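Local atomic coordinates of fimbrin (Schizosaccharomyces pombe, PDB entry 1RT8), a protein that binds and crosslinks actin filaments, associates with actin structures involved in cell polarity, and acts in cytokinesis, mating and spore formation. Residues 168-173 and 197-202; 230-235 and 256-261. All blocks are in the same frame, centred on the assembly; numbering follows the deposited sequence.

Contact 1 of 2, residues 168-173 and 197-202; sequences RWFNYH and TVLLNQ
Leu199 drives its isobutyl group between Trp169, Phe170 and His173, and these apolar meetings make up most of the contact. They illustrate how one branched side chain can serve three rings, CD2 being shared by Phe170 and Trp169 and CD1 given to His173. The CD2 methyl sits over the middle of one face of Phe170 as a CH-pi contact, 3.8 Å from the ring centroid and only 11° off the normal. On the same phenyl ring, CE2 also meets the CB of Leu199 at 3.8 Å. CD2 of Leu199 touches CZ3 of Trp169 as well, 4.1 Å away, the two side chains running at about a right angle to each other. The other methyl, CD1, goes to His173 and lies 3.9 Å from its CB. With CG of Leu199 anti to the backbone N (chi1 170°), the branch point leans out from its helix and both methyls can be used.

At the rim, the aliphatic part of Gln202 joins in. It brings its CG to 3.6 Å from the backbone carbonyl oxygen of His173, a van der Waals approach, and its chain then bends at chi2.

Trp169 NE1 and His173 NE2 both hydrogen-bond to the carbonyl oxygen of Pro263, beyond the end of helix 248-261, which satisfies both nitrogens and should restrict how these two rings turn.

Over these short segments the helix axes come within 10.0 Å and cross at 73°. Helix 162-176 thus lies across helix 194-203 in the second calponin-homology domain, while helix 248-261 closes the group from a third side, Val255 and Phe259 packing on Trp169 and Leu258 on Leu199.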
ATOM      1  N   ARG A 168      19.957   2.691   5.691  1.00 37.89           N
ATOM      2  CA  ARG A 168      20.505   3.245   6.924  1.00 38.91           C
ATOM      3  C   ARG A 168      21.045   2.098   7.785  1.00 37.29           C
ATOM      4  O   ARG A 168      22.108   2.200   8.395  1.00 37.55           O
ATOM      5  CB  ARG A 168      19.418   4.002   7.701  1.00 42.14           C
ATOM      6  CG  ARG A 168      18.767   5.154   6.940  1.00 47.25           C
ATOM      7  CD  ARG A 168      17.910   6.030   7.891  1.00 52.55           C
ATOM      8  NE  ARG A 168      17.263   7.144   7.194  1.00 55.51           N
ATOM      9  CZ  ARG A 168      16.392   7.985   7.748  1.00 56.99           C
ATOM     10  NH1 ARG A 168      16.048   7.854   9.021  1.00 57.72           N
ATOM     11  NH2 ARG A 168      15.859   8.968   7.024  1.00 57.21           N
ATOM     12  N   TRP A 169      20.295   1.005   7.825  1.00 36.65           N
ATOM     13  CA  TRP A 169      20.673  -0.177   8.597  1.00 36.16           C
ATOM     14  C   TRP A 169      21.974  -0.780   8.065  1.00 36.65           C
ATOM     15  O   TRP A 169      22.945  -0.952   8.803  1.00 36.74           O
ATOM     16  CB  TRP A 169      19.559  -1.219   8.512  1.00 33.87           C
ATOM     17  CG  TRP A 169      19.875  -2.521   9.179  1.00 33.95           C
ATOM     18  CD1 TRP A 169      19.876  -2.781  10.523  1.00 33.86           C
ATOM     19  CD2 TRP A 169      20.209  -3.757   8.531  1.00 34.77           C
ATOM     20  NE1 TRP A 169      20.182  -4.101  10.749  1.00 32.96           N
ATOM     21  CE2 TRP A 169      20.391  -4.724   9.545  1.00 33.01           C
ATOM     22  CE3 TRP A 169      20.372  -4.141   7.192  1.00 33.30           C
ATOM     23  CZ2 TRP A 169      20.727  -6.051   9.263  1.00 34.14           C
ATOM     24  CZ3 TRP A 169      20.709  -5.462   6.910  1.00 33.58           C
ATOM     25  CH2 TRP A 169      20.882  -6.401   7.943  1.00 33.98           C
ATOM     26  N   PHE A 170      21.968  -1.111   6.779  1.00 35.29           N
ATOM     27  CA  PHE A 170      23.124  -1.690   6.108  1.00 35.19           C
ATOM     28  C   PHE A 170      24.353  -0.838   6.428  1.00 35.13           C
ATOM     29  O   PHE A 170      25.375  -1.354   6.881  1.00 33.78           O
ATOM     30  CB  PHE A 170      22.851  -1.722   4.592  1.00 35.06           C
ATOM     31  CG  PHE A 170      23.757  -2.636   3.811  1.00 34.22           C
ATOM     32  CD1 PHE A 170      23.282  -3.279   2.670  1.00 34.77           C
ATOM     33  CD2 PHE A 170      25.077  -2.846   4.193  1.00 33.86           C
ATOM     34  CE1 PHE A 170      24.101  -4.117   1.925  1.00 34.99           C
ATOM     35  CE2 PHE A 170      25.908  -3.681   3.453  1.00 34.53           C
ATOM     36  CZ  PHE A 170      25.420  -4.320   2.317  1.00 34.80           C
ATOM     37  N   ASN A 171      24.241   0.473   6.219  1.00 34.27           N
ATOM     38  CA  ASN A 171      25.356   1.376   6.479  1.00 35.60           C
ATOM     39  C   ASN A 171      25.743   1.477   7.948  1.00 36.93           C
ATOM     40  O   ASN A 171      26.916   1.650   8.273  1.00 38.26           O
ATOM     41  CB  ASN A 171      25.063   2.768   5.924  1.00 32.53           C
ATOM     42  CG  ASN A 171      25.148   2.812   4.419  1.00 33.90           C
ATOM     43  OD1 ASN A 171      26.129   2.347   3.828  1.00 33.18           O
ATOM     44  ND2 ASN A 171      24.127   3.372   3.782  1.00 31.92           N
ATOM     45  N   TYR A 172      24.762   1.381   8.836  1.00 38.32           N
ATOM     46  CA  TYR A 172      25.049   1.431  10.262  1.00 40.60           C
ATOM     47  C   TYR A 172      26.083   0.352  10.585  1.00 39.66           C
ATOM     48  O   TYR A 172      27.002   0.575  11.369  1.00 40.27           O
ATOM     49  CB  TYR A 172      23.775   1.178  11.067  1.00 41.65           C
ATOM     50  CG  TYR A 172      24.026   0.868  12.527  1.00 43.51           C
ATOM     51  CD1 TYR A 172      24.339   1.882  13.437  1.00 43.69           C
ATOM     52  CD2 TYR A 172      23.954  -0.445  12.997  1.00 43.02           C
ATOM     53  CE1 TYR A 172      24.570   1.592  14.786  1.00 45.71           C
ATOM     54  CE2 TYR A 172      24.183  -0.744  14.336  1.00 45.75           C
ATOM     55  CZ  TYR A 172      24.488   0.274  15.227  1.00 45.62           C
ATOM     56  OH  TYR A 172      24.700  -0.033  16.553  1.00 48.30           O
ATOM     57  N   HIS A 173      25.933  -0.816   9.966  1.00 38.67           N
ATOM     58  CA  HIS A 173      26.857  -1.920  10.195  1.00 37.38           C
ATOM     59  C   HIS A 173      28.200  -1.758   9.480  1.00 37.98           C
ATOM     60  O   HIS A 173      29.248  -2.011  10.071  1.00 38.01           O
ATOM     61  CB  HIS A 173      26.205  -3.238   9.788  1.00 37.14           C
ATOM     62  CG  HIS A 173      25.131  -3.687  10.726  1.00 37.06           C
ATOM     63  ND1 HIS A 173      25.388  -4.036  12.034  1.00 36.43           N
ATOM     64  CD2 HIS A 173      23.794  -3.805  10.558  1.00 36.66           C
ATOM     65  CE1 HIS A 173      24.252  -4.349  12.632  1.00 37.97           C
ATOM     66  NE2 HIS A 173      23.270  -4.216  11.758  1.00 35.72           N
ATOM     67  N   THR A 197      29.695  -9.266   2.118  1.00 30.14           N
ATOM     68  CA  THR A 197      30.649 -10.036   2.920  1.00 29.82           C
ATOM     69  C   THR A 197      30.966  -9.339   4.247  1.00 30.15           C
ATOM     70  O   THR A 197      30.986  -9.974   5.294  1.00 31.78           O
ATOM     71  CB  THR A 197      31.966 -10.263   2.154  1.00 28.70           C
ATOM     72  OG1 THR A 197      31.718 -11.095   1.015  1.00 27.99           O
ATOM     73  CG2 THR A 197      32.999 -10.939   3.047  1.00 30.03           C
ATOM     74  N   VAL A 198      31.225  -8.036   4.202  1.00 31.45           N
ATOM     75  CA  VAL A 198      31.526  -7.291   5.419  1.00 31.02           C
ATOM     76  C   VAL A 198      30.285  -7.266   6.315  1.00 32.96           C
ATOM     77  O   VAL A 198      30.384  -7.443   7.531  1.00 31.81           O
ATOM     78  CB  VAL A 198      31.974  -5.845   5.090  1.00 32.56           C
ATOM     79  CG1 VAL A 198      32.185  -5.059   6.365  1.00 32.70           C
ATOM     80  CG2 VAL A 198      33.275  -5.877   4.289  1.00 33.06           C
ATOM     81  N   LEU A 199      29.116  -7.060   5.709  1.00 33.45           N
ATOM     82  CA  LEU A 199      27.862  -7.036   6.464  1.00 34.40           C
ATOM     83  C   LEU A 199      27.657  -8.363   7.200  1.00 34.10           C
ATOM     84  O   LEU A 199      27.430  -8.384   8.407  1.00 34.27           O
ATOM     85  CB  LEU A 199      26.668  -6.777   5.526  1.00 32.37           C
ATOM     86  CG  LEU A 199      25.270  -6.951   6.144  1.00 31.66           C
ATOM     87  CD1 LEU A 199      25.095  -5.996   7.319  1.00 30.01           C
ATOM     88  CD2 LEU A 199      24.195  -6.709   5.083  1.00 28.14           C
ATOM     89  N   LEU A 200      27.740  -9.468   6.469  1.00 35.95           N
ATOM     90  CA  LEU A 200      27.561 -10.783   7.074  1.00 37.02           C
ATOM     91  C   LEU A 200      28.594 -11.066   8.174  1.00 38.63           C
ATOM     92  O   LEU A 200      28.280 -11.679   9.196  1.00 37.58           O
ATOM     93  CB  LEU A 200      27.634 -11.865   5.997  1.00 34.90           C
ATOM     94  CG  LEU A 200      26.506 -11.842   4.965  1.00 35.70           C
ATOM     95  CD1 LEU A 200      26.605 -13.080   4.079  1.00 35.61           C
ATOM     96  CD2 LEU A 200      25.159 -11.814   5.674  1.00 36.79           C
ATOM     97  N   ASN A 201      29.826 -10.618   7.959  1.00 39.68           N
ATOM     98  CA  ASN A 201      30.882 -10.822   8.945  1.00 41.27           C
ATOM     99  C   ASN A 201      30.638  -9.939  10.164  1.00 41.84           C
ATOM    100  O   ASN A 201      31.012 -10.281  11.284  1.00 42.26           O
ATOM    101  CB  ASN A 201      32.249 -10.505   8.328  1.00 40.60           C
ATOM    102  CG  ASN A 201      33.355 -10.446   9.363  1.00 41.11           C
ATOM    103  OD1 ASN A 201      33.731  -9.367   9.827  1.00 39.79           O
ATOM    104  ND2 ASN A 201      33.870 -11.610   9.745  1.00 38.54           N
ATOM    105  N   GLN A 202      30.001  -8.798   9.941  1.00 42.36           N
ATOM    106  CA  GLN A 202      29.709  -7.877  11.023  1.00 42.92           C
ATOM    107  C   GLN A 202      28.529  -8.418  11.829  1.00 43.24           C
ATOM    108  O   GLN A 202      28.521  -8.333  13.052  1.00 43.92           O
ATOM    109  CB  GLN A 202      29.388  -6.494  10.449  1.00 42.87           C
ATOM    110  CG  GLN A 202      29.231  -5.380  11.471  1.00 43.74           C
ATOM    111  CD  GLN A 202      30.426  -5.246  12.399  1.00 44.68           C
ATOM    112  OE1 GLN A 202      31.580  -5.257  11.962  1.00 44.65           O
ATOM    113  NE2 GLN A 202      30.151  -5.104  13.689  1.00 44.30           N
TER

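Contact 2 of 2, residues 230-235 and 256-261; sequences EKLDCR and AHLFNT
This is a loop-to-helix contact, partly buried, in which the turn leaving helix 218-230 is laid against the last turns of helix 248-261. Cys234 is its centre. Its SG, anti to the carbonyl carbon (chi1 -72°), points into the helix and meets three residues there. It approaches the imidazole of His257 at the edge, 3.5 Å from ND1, a sulfur-aromatic contact rather than a stack. The CD1 methyl of Leu258 comes to 3.6 Å from the same sulfur. The hydroxyl of Thr261 makes a tight approach, OG1 lying 3.0 Å from SG, to which no bond is assigned. The identified acceptor of that hydroxyl is in its own helix: Thr261 OG1 donates to the carbonyl oxygen of His257 at 3.0 Å, arriving on the face of the carbonyl plane opposite Thr261 N.

The histidine also meets the backbone of the turn, its CE1 lying 3.2 Å from the carbonyl oxygen of Asp233 near the ring plane. Its ND1 is buried here without a polar partner. An alanine in place of His257 would remove the ring and would probably leave a gap beside Cys234 SG, with Asp233 O losing its CE1 neighbour. On the inner side Leu232 CD1 packs on Leu258 CD1 at 4.1 Å, continuing the apolar interior.

Leu232 O accepts a bond from His262, just beyond helix 248-261. Positive phi at Asp233 (63°), with two bonds back into the last turn, makes a Schellman motif at the end of helix 218-230; the chain after it is seated on helix 248-261, within the calponin-homology domain.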
ATOM      1  N   GLU A 230      23.514 -18.900   3.763  1.00 44.51           N
ATOM      2  CA  GLU A 230      22.806 -20.101   4.199  1.00 47.14           C
ATOM      3  C   GLU A 230      23.092 -20.448   5.654  1.00 47.77           C
ATOM      4  O   GLU A 230      22.269 -21.071   6.324  1.00 48.26           O
ATOM      5  CB  GLU A 230      23.164 -21.290   3.295  1.00 48.44           C
ATOM      6  CG  GLU A 230      22.447 -21.260   1.951  1.00 50.00           C
ATOM      7  CD  GLU A 230      22.885 -22.368   1.001  1.00 52.11           C
ATOM      8  OE1 GLU A 230      24.033 -22.322   0.502  1.00 50.98           O
ATOM      9  OE2 GLU A 230      22.072 -23.288   0.751  1.00 53.05           O
ATOM     10  N   LYS A 231      24.256 -20.040   6.148  1.00 48.39           N
ATOM     11  CA  LYS A 231      24.609 -20.319   7.535  1.00 47.43           C
ATOM     12  C   LYS A 231      23.634 -19.609   8.476  1.00 47.31           C
ATOM     13  O   LYS A 231      23.439 -20.028   9.616  1.00 46.49           O
ATOM     14  CB  LYS A 231      26.046 -19.873   7.821  1.00 46.56           C
ATOM     15  CG  LYS A 231      27.092 -20.595   6.982  1.00 45.05           C
ATOM     16  CD  LYS A 231      28.508 -20.242   7.421  1.00 46.15           C
ATOM     17  CE  LYS A 231      29.552 -20.887   6.511  1.00 45.85           C
ATOM     18  NZ  LYS A 231      30.957 -20.679   6.991  1.00 44.55           N
ATOM     19  N   LEU A 232      23.014 -18.540   7.986  1.00 46.40           N
ATOM     20  CA  LEU A 232      22.057 -17.780   8.786  1.00 45.74           C
ATOM     21  C   LEU A 232      20.645 -18.054   8.270  1.00 44.87           C
ATOM     22  O   LEU A 232      19.675 -17.455   8.736  1.00 43.24           O
ATOM     23  CB  LEU A 232      22.357 -16.282   8.679  1.00 46.73           C
ATOM     24  CG  LEU A 232      23.827 -15.854   8.760  1.00 48.04           C
ATOM     25  CD1 LEU A 232      23.934 -14.354   8.531  1.00 47.51           C
ATOM     26  CD2 LEU A 232      24.412 -16.236  10.115  1.00 49.02           C
ATOM     27  N   ASP A 233      20.552 -18.973   7.312  1.00 44.26           N
ATOM     28  CA  ASP A 233      19.287 -19.334   6.686  1.00 43.86           C
ATOM     29  C   ASP A 233      18.721 -18.118   5.946  1.00 44.41           C
ATOM     30  O   ASP A 233      17.503 -17.911   5.901  1.00 43.55           O
ATOM     31  CB  ASP A 233      18.289 -19.831   7.735  1.00 44.74           C
ATOM     32  CG  ASP A 233      17.002 -20.350   7.117  1.00 46.80           C
ATOM     33  OD1 ASP A 233      17.082 -21.138   6.149  1.00 47.62           O
ATOM     34  OD2 ASP A 233      15.912 -19.976   7.600  1.00 47.20           O
ATOM     35  N   CYS A 234      19.612 -17.315   5.365  1.00 42.84           N
ATOM     36  CA  CYS A 234      19.197 -16.123   4.630  1.00 42.40           C
ATOM     37  C   CYS A 234      19.551 -16.150   3.147  1.00 41.66           C
ATOM     38  O   CYS A 234      19.679 -15.094   2.519  1.00 40.20           O
ATOM     39  CB  CYS A 234      19.799 -14.866   5.255  1.00 43.97           C
ATOM     40  SG  CYS A 234      19.096 -14.399   6.840  1.00 47.57           S
ATOM     41  N   ARG A 235      19.728 -17.340   2.581  1.00 40.16           N
ATOM     42  CA  ARG A 235      20.027 -17.422   1.157  1.00 39.66           C
ATOM     43  C   ARG A 235      18.697 -17.446   0.418  1.00 40.00           C
ATOM     44  O   ARG A 235      18.294 -18.467  -0.143  1.00 40.13           O
ATOM     45  CB  ARG A 235      20.838 -18.671   0.813  1.00 38.23           C
ATOM     46  CG  ARG A 235      21.098 -18.792  -0.685  1.00 38.83           C
ATOM     47  CD  ARG A 235      22.196 -19.780  -1.027  1.00 38.59           C
ATOM     48  NE  ARG A 235      22.482 -19.760  -2.460  1.00 40.10           N
ATOM     49  CZ  ARG A 235      23.619 -20.183  -3.002  1.00 39.79           C
ATOM     50  NH1 ARG A 235      24.587 -20.665  -2.231  1.00 37.25           N
ATOM     51  NH2 ARG A 235      23.790 -20.121  -4.318  1.00 39.37           N
ATOM     52  N   ALA A 256      16.289  -7.444   2.806  1.00 31.12           N
ATOM     53  CA  ALA A 256      15.126  -7.341   3.677  1.00 32.93           C
ATOM     54  C   ALA A 256      15.030  -8.545   4.610  1.00 32.89           C
ATOM     55  O   ALA A 256      14.866  -8.394   5.823  1.00 32.76           O
ATOM     56  CB  ALA A 256      13.852  -7.218   2.841  1.00 32.77           C
ATOM     57  N   HIS A 257      15.137  -9.739   4.042  1.00 34.15           N
ATOM     58  CA  HIS A 257      15.047 -10.958   4.834  1.00 37.05           C
ATOM     59  C   HIS A 257      16.173 -11.058   5.868  1.00 38.46           C
ATOM     60  O   HIS A 257      15.960 -11.500   7.003  1.00 37.75           O
ATOM     61  CB  HIS A 257      15.066 -12.177   3.911  1.00 37.73           C
ATOM     62  CG  HIS A 257      14.945 -13.479   4.636  1.00 42.09           C
ATOM     63  ND1 HIS A 257      16.039 -14.184   5.091  1.00 43.05           N
ATOM     64  CD2 HIS A 257      13.856 -14.183   5.025  1.00 43.29           C
ATOM     65  CE1 HIS A 257      15.629 -15.266   5.728  1.00 44.44           C
ATOM     66  NE2 HIS A 257      14.308 -15.289   5.704  1.00 44.85           N
ATOM     67  N   LEU A 258      17.371 -10.644   5.466  1.00 37.98           N
ATOM     68  CA  LEU A 258      18.527 -10.680   6.346  1.00 37.97           C
ATOM     69  C   LEU A 258      18.263  -9.765   7.531  1.00 37.47           C
ATOM     70  O   LEU A 258      18.663 -10.052   8.660  1.00 35.63           O
ATOM     71  CB  LEU A 258      19.771 -10.209   5.589  1.00 40.20           C
ATOM     72  CG  LEU A 258      21.101 -10.252   6.336  1.00 41.08           C
ATOM     73  CD1 LEU A 258      21.410 -11.688   6.760  1.00 40.87           C
ATOM     74  CD2 LEU A 258      22.197  -9.706   5.430  1.00 40.57           C
ATOM     75  N   PHE A 259      17.575  -8.661   7.259  1.00 35.86           N
ATOM     76  CA  PHE A 259      17.242  -7.689   8.288  1.00 35.14           C
ATOM     77  C   PHE A 259      16.178  -8.225   9.238  1.00 35.23           C
ATOM     78  O   PHE A 259      16.216  -7.941  10.433  1.00 35.12           O
ATOM     79  CB  PHE A 259      16.731  -6.404   7.645  1.00 34.49           C
ATOM     80  CG  PHE A 259      16.144  -5.430   8.623  1.00 35.29           C
ATOM     81  CD1 PHE A 259      16.962  -4.590   9.369  1.00 34.90           C
ATOM     82  CD2 PHE A 259      14.769  -5.349   8.796  1.00 35.74           C
ATOM     83  CE1 PHE A 259      16.417  -3.678  10.271  1.00 36.81           C
ATOM     84  CE2 PHE A 259      14.215  -4.439   9.697  1.00 36.26           C
ATOM     85  CZ  PHE A 259      15.041  -3.602  10.433  1.00 35.59           C
ATOM     86  N   ASN A 260      15.230  -8.994   8.711  1.00 35.65           N
ATOM     87  CA  ASN A 260      14.158  -9.530   9.547  1.00 37.78           C
ATOM     88  C   ASN A 260      14.629 -10.614  10.501  1.00 40.20           C
ATOM     89  O   ASN A 260      14.096 -10.753  11.601  1.00 39.74           O
ATOM     90  CB  ASN A 260      13.016 -10.100   8.695  1.00 37.28           C
ATOM     91  CG  ASN A 260      12.313  -9.039   7.885  1.00 39.15           C
ATOM     92  OD1 ASN A 260      12.297  -7.868   8.264  1.00 39.90           O
ATOM     93  ND2 ASN A 260      11.710  -9.442   6.769  1.00 38.20           N
ATOM     94  N   THR A 261      15.629 -11.381  10.088  1.00 41.05           N
ATOM     95  CA  THR A 261      16.112 -12.461  10.928  1.00 43.07           C
ATOM     96  C   THR A 261      17.377 -12.141  11.718  1.00 44.10           C
ATOM     97  O   THR A 261      17.649 -12.779  12.735  1.00 44.78           O
ATOM     98  CB  THR A 261      16.346 -13.728  10.087  1.00 42.96           C
ATOM     99  OG1 THR A 261      17.153 -13.401   8.952  1.00 44.96           O
ATOM    100  CG2 THR A 261      15.025 -14.299   9.602  1.00 42.67           C
TER

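In the fold
Both contacts belong to the second calponin-homology domain, within the first actin-binding region, and their centres lie 13 Å apart. Contact 1 is buried and joins two helices almost wholly through aliphatic and aromatic carbon; contact 2 reaches the surface, and there sulfur, hydroxyl, imidazole and backbone carbonyl meet at a loop. They share no helix, yet their side chains are continuous: the CD2 of Leu200 lies 3.6 Å from the CD2 of Leu258 and 4.0 Å from the CD1 of Leu232. Helix 248-261 therefore faces both, lending one flank to the helix crossing and another to the turn. The buried contact is apolar, the partly buried one mixed.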